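Local coordinates for tannase (Lactobacillus plantarum, PDB 3WA7), which hydrolyses the galloyl ester bonds of tannins, releasing gallic acid, and adopts an alpha/beta-hydrolase fold, at residues Q33-P38 with M136-R141. Numbering follows the deposited sequence.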
loop_
_atom_site.group_PDB
_atom_site.type_symbol
_atom_site.label_atom_id
_atom_site.label_comp_id
_atom_site.label_asym_id
_atom_site.label_seq_id
_atom_site.Cartn_x
_atom_site.Cartn_y
_atom_site.Cartn_z
ATOM N N GLN A 33 3.803 -9.521 22.109
ATOM C CA GLN A 33 3.793 -10.657 21.194
ATOM C C GLN A 33 2.322 -10.869 20.836
ATOM O O GLN A 33 1.497 -11.075 21.726
ATOM C CB GLN A 33 4.360 -11.880 21.916
ATOM C CG GLN A 33 4.414 -13.152 21.103
ATOM C CD GLN A 33 5.043 -14.288 21.886
ATOM O OE1 GLN A 33 6.173 -14.172 22.367
ATOM N NE2 GLN A 33 4.318 -15.392 22.020
ATOM N N TYR A 34 1.979 -10.818 19.550
ATOM C CA TYR A 34 0.579 -10.976 19.173
ATOM C C TYR A 34 0.145 -12.357 18.679
ATOM O O TYR A 34 -1.011 -12.546 18.300
ATOM C CB TYR A 34 0.163 -9.875 18.182
ATOM C CG TYR A 34 0.967 -9.796 16.907
ATOM C CD1 TYR A 34 0.755 -10.700 15.868
ATOM C CD2 TYR A 34 1.927 -8.798 16.729
ATOM C CE1 TYR A 34 1.478 -10.612 14.677
ATOM C CE2 TYR A 34 2.654 -8.701 15.545
ATOM C CZ TYR A 34 2.425 -9.609 14.523
ATOM O OH TYR A 34 3.138 -9.517 13.347
ATOM N N VAL A 35 1.074 -13.311 18.682
ATOM C CA VAL A 35 0.764 -14.696 18.316
ATOM C C VAL A 35 1.435 -15.576 19.369
ATOM O O VAL A 35 2.430 -15.175 19.976
ATOM C CB VAL A 35 1.292 -15.102 16.907
ATOM C CG1 VAL A 35 0.566 -14.307 15.829
ATOM C CG2 VAL A 35 2.792 -14.899 16.819
ATOM N N GLN A 36 0.886 -16.766 19.593
ATOM C CA GLN A 36 1.435 -17.683 20.588
ATOM C C GLN A 36 2.748 -18.328 20.165
ATOM O O GLN A 36 3.610 -18.608 21.002
ATOM C CB GLN A 36 0.426 -18.788 20.905
ATOM C CG GLN A 36 -0.859 -18.301 21.537
ATOM C CD GLN A 36 -1.787 -19.442 21.898
ATOM O OE1 GLN A 36 -1.427 -20.328 22.675
ATOM N NE2 GLN A 36 -2.987 -19.430 21.331
ATOM N N HIS A 37 2.904 -18.570 18.866
ATOM C CA HIS A 37 4.115 -19.204 18.368
ATOM C C HIS A 37 4.804 -18.390 17.277
ATOM O O HIS A 37 4.805 -18.775 16.105
ATOM C CB HIS A 37 3.780 -20.604 17.847
ATOM C CG HIS A 37 2.917 -21.398 18.778
ATOM N ND1 HIS A 37 1.617 -21.746 18.476
ATOM C CD2 HIS A 37 3.154 -21.879 20.022
ATOM C CE1 HIS A 37 1.091 -22.405 19.494
ATOM N NE2 HIS A 37 2.003 -22.498 20.445
ATOM N N PRO A 38 5.407 -17.250 17.651
ATOM C CA PRO A 38 6.100 -16.395 16.686
ATOM C C PRO A 38 7.363 -17.063 16.147
ATOM O O PRO A 38 7.994 -17.860 16.840
ATOM C CB PRO A 38 6.412 -15.143 17.500
ATOM C CG PRO A 38 6.632 -15.699 18.879
ATOM C CD PRO A 38 5.485 -16.680 19.009
HETATM N N MSE A 136 -0.275 -9.151 9.372
HETATM C CA MSE A 136 -1.217 -8.045 9.506
HETATM C C MSE A 136 -2.536 -8.581 10.064
HETATM O O MSE A 136 -3.149 -7.970 10.940
HETATM C CB MSE A 136 -1.455 -7.376 8.148
HETATM C CG MSE A 136 -2.236 -6.069 8.227
HETATM SE SE MSE A 136 -1.267 -4.665 9.154
HETATM C CE MSE A 136 -2.224 -4.682 10.838
ATOM N N LYS A 137 -2.959 -9.739 9.568
ATOM C CA LYS A 137 -4.204 -10.347 10.026
ATOM C C LYS A 137 -4.096 -10.820 11.472
ATOM O O LYS A 137 -5.048 -10.687 12.246
ATOM C CB LYS A 137 -4.590 -11.520 9.118
ATOM C CG LYS A 137 -5.173 -11.100 7.770
ATOM C CD LYS A 137 -5.265 -12.281 6.801
ATOM C CE LYS A 137 -6.001 -11.892 5.519
ATOM N NZ LYS A 137 -7.437 -11.595 5.783
ATOM N N ALA A 138 -2.945 -11.380 11.837
ATOM C CA ALA A 138 -2.746 -11.850 13.204
ATOM C C ALA A 138 -2.840 -10.665 14.159
ATOM O O ALA A 138 -3.426 -10.772 15.237
ATOM C CB ALA A 138 -1.385 -12.524 13.345
ATOM N N ALA A 139 -2.260 -9.537 13.760
ATOM C CA ALA A 139 -2.296 -8.337 14.591
ATOM C C ALA A 139 -3.733 -7.846 14.733
ATOM O O ALA A 139 -4.154 -7.439 15.814
ATOM C CB ALA A 139 -1.422 -7.247 13.983
ATOM N N ILE A 140 -4.485 -7.877 13.637
ATOM C CA ILE A 140 -5.879 -7.459 13.676
ATOM C C ILE A 140 -6.670 -8.396 14.592
ATOM O O ILE A 140 -7.490 -7.944 15.390
ATOM C CB ILE A 140 -6.503 -7.470 12.267
ATOM C CG1 ILE A 140 -5.804 -6.419 11.402
ATOM C CG2 ILE A 140 -8.013 -7.206 12.352
ATOM C CD1 ILE A 140 -6.164 -6.492 9.918
ATOM N N ARG A 141 -6.426 -9.700 14.488
ATOM C CA ARG A 141 -7.137 -10.648 15.346
ATOM C C ARG A 141 -6.815 -10.393 16.815
ATOM O O ARG A 141 -7.690 -10.504 17.671
ATOM C CB ARG A 141 -6.789 -12.093 14.973
ATOM C CG ARG A 141 -7.256 -12.453 13.581
ATOM C CD ARG A 141 -7.195 -13.942 13.302
ATOM N NE ARG A 141 -7.834 -14.214 12.020
ATOM C CZ ARG A 141 -8.205 -15.416 11.597
ATOM N NH1 ARG A 141 -8.003 -16.487 12.352
ATOM N NH2 ARG A 141 -8.793 -15.540 10.414
HETATM O O HOH W 1 -3.269 -12.954 16.863
#
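Tyr-34 and Val-35 pack against Ala-138 and Ala-139 where, in this alpha/beta-hydrolase fold, the loop between antiparallel strands 22-33 and 44-50 meets helix 131-145. The Tyr-34 ring approaches through its CD1-CE1 side: Ala-138 CB abuts the ring's edge close to the ring plane, 3.7 Å from Tyr-34 CE1, whereas Ala-139 CA stands 4.0 Å above one face, displaced from the ring centre toward its perimeter. The same methyl, Ala-138 CB, also meets Val-35 CG1 at 3.6 Å, so one alanine touches both loop side chains. No direct hydrogen bond crosses; a single water donates to both Tyr-34 O and Ala-138 O. Tyr-34 CG stands between its backbone N and carbonyl carbon (chi1 58°), which directs the ring along the helix flank, and the ring's OH hydrogen-bonds Gly-112 O, which fixes its far end. Cut back to an alanine, Tyr-34 would lose the ring that packs beside Ala-138 and Ala-139, and Gly-112 O would probably be left without its hydroxyl partner. Leu-185 and Leu-188 of helix 182-188 touch Ala-138 and Val-35, respectively, extending the apolar cluster. Gln-33 NE2 reaches over to Val-35 O at 2.8 Å, bent to 143° at the hydrogen and lying in the carbonyl plane.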